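Local coordinates for pyruvate kinase (Cryptosporidium parvum, PDB 4DRS), which probably catalyses the last step of glycolysis, transferring the phosphate of phosphoenolpyruvate to ADP to give pyruvate and ATP, at residues 489-492 with 496-499. Sequence-based numbering, arbitrary orientation.
Sequences ALAK and LIES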
loop_
_atom_site.group_PDB
_atom_site.type_symbol
_atom_site.label_atom_id
_atom_site.label_comp_id
_atom_site.label_asym_id
_atom_site.label_seq_id
_atom_site.Cartn_x
_atom_site.Cartn_y
_atom_site.Cartn_z
ATOM N N ALA A 489 -18.470 16.587 -30.740
ATOM C CA ALA A 489 -19.557 17.530 -31.003
ATOM C C ALA A 489 -20.884 16.992 -30.472
ATOM O O ALA A 489 -21.627 17.711 -29.794
ATOM C CB ALA A 489 -19.656 17.842 -32.492
ATOM N N LEU A 490 -21.168 15.726 -30.769
ATOM C CA LEU A 490 -22.381 15.075 -30.281
ATOM C C LEU A 490 -22.377 14.962 -28.755
ATOM O O LEU A 490 -23.409 15.188 -28.117
ATOM C CB LEU A 490 -22.577 13.703 -30.942
ATOM C CG LEU A 490 -23.863 12.903 -30.676
ATOM C CD1 LEU A 490 -25.124 13.741 -30.853
ATOM C CD2 LEU A 490 -23.919 11.675 -31.573
ATOM N N ALA A 491 -21.219 14.638 -28.178
ATOM C CA ALA A 491 -21.083 14.539 -26.720
ATOM C C ALA A 491 -21.233 15.893 -26.027
ATOM O O ALA A 491 -21.775 15.972 -24.920
ATOM C CB ALA A 491 -19.762 13.884 -26.340
ATOM N N LYS A 492 -20.743 16.946 -26.678
ATOM C CA LYS A 492 -20.925 18.317 -26.198
ATOM C C LYS A 492 -22.412 18.676 -26.188
ATOM O O LYS A 492 -22.906 19.252 -25.217
ATOM C CB LYS A 492 -20.132 19.303 -27.063
ATOM C CG LYS A 492 -19.993 20.701 -26.479
ATOM C CD LYS A 492 -19.207 21.612 -27.414
ATOM C CE LYS A 492 -19.270 23.074 -26.979
ATOM N NZ LYS A 492 -18.464 23.361 -25.755
ATOM N N LEU A 496 -22.083 15.935 -22.072
ATOM C CA LEU A 496 -21.150 14.952 -21.524
ATOM C C LEU A 496 -19.736 15.517 -21.428
ATOM O O LEU A 496 -18.927 15.040 -20.634
ATOM C CB LEU A 496 -21.162 13.666 -22.361
ATOM C CG LEU A 496 -22.512 12.962 -22.558
ATOM C CD1 LEU A 496 -22.390 11.827 -23.567
ATOM C CD2 LEU A 496 -23.073 12.451 -21.238
ATOM N N ILE A 497 -19.454 16.538 -22.236
ATOM C CA ILE A 497 -18.144 17.198 -22.268
ATOM C C ILE A 497 -18.289 18.686 -22.624
ATOM O O ILE A 497 -19.281 19.090 -23.236
ATOM C CB ILE A 497 -17.164 16.482 -23.244
ATOM C CG1 ILE A 497 -15.725 16.983 -23.047
ATOM C CG2 ILE A 497 -17.634 16.613 -24.693
ATOM C CD1 ILE A 497 -14.650 16.094 -23.637
ATOM N N GLU A 498 -17.302 19.489 -22.232
ATOM C CA GLU A 498 -17.280 20.925 -22.529
ATOM C C GLU A 498 -15.999 21.315 -23.267
ATOM O O GLU A 498 -15.040 20.543 -23.304
ATOM C CB GLU A 498 -17.396 21.739 -21.239
ATOM C CG GLU A 498 -18.620 21.416 -20.396
ATOM C CD GLU A 498 -18.593 22.094 -19.040
ATOM O OE1 GLU A 498 -17.591 21.941 -18.307
ATOM O OE2 GLU A 498 -19.582 22.779 -18.700
ATOM N N SER A 499 -15.990 22.512 -23.853
ATOM C CA SER A 499 -14.803 23.043 -24.529
ATOM C C SER A 499 -13.633 23.159 -23.558
ATOM O O SER A 499 -13.812 23.549 -22.402
ATOM C CB SER A 499 -15.099 24.406 -25.156
ATOM O OG SER A 499 -15.965 24.274 -26.268
#
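Ile497 lays its CG2 methyl on one face of the peptide joining Ala491 to Lys492, almost straight above the nitrogen, with CG2 3.7 Å from Lys492 N. At the carbonyl end of the same flat group, Leu496 N, 2.9 Å from Ala491 O, gives a hydrogen bond that is nearly straight (163°). The donor is tilted 20° out of the carbonyl plane, toward the methyl-covered face. This bond reaches from Leu496 back to Ala491, five positions earlier, and ties the last turn of helix 480-493 to the loop leading into strand 502-506. The same CG2 methyl also meets Ala491 CB at 3.8 Å, and Leu427, on strand 427-431 of the alpha/beta domain's sheet, touches both residues.

Farther along, the backbone of Lys492 turns its CA-H toward the carbonyl of Ile497, CA to O 3.5 Å. The lysine chain then runs extended over the loop until its last torsion (chi4 72°) bends NZ toward Ser499. There NZ donates to Ser499 OG at 2.7 Å. Ser499 N lies nearby, but it is a donor too and makes no bond with the ammonium.

Ser499 OG is also hydrogen-bonded to Pro526 O, an oxygen of the chain's terminal carboxylate. Since a carboxylate can only accept, the hydroxyl accepts from Lys492 and donates to Pro526; the lysine's positive charge would probably polarise it and strengthen that second bond.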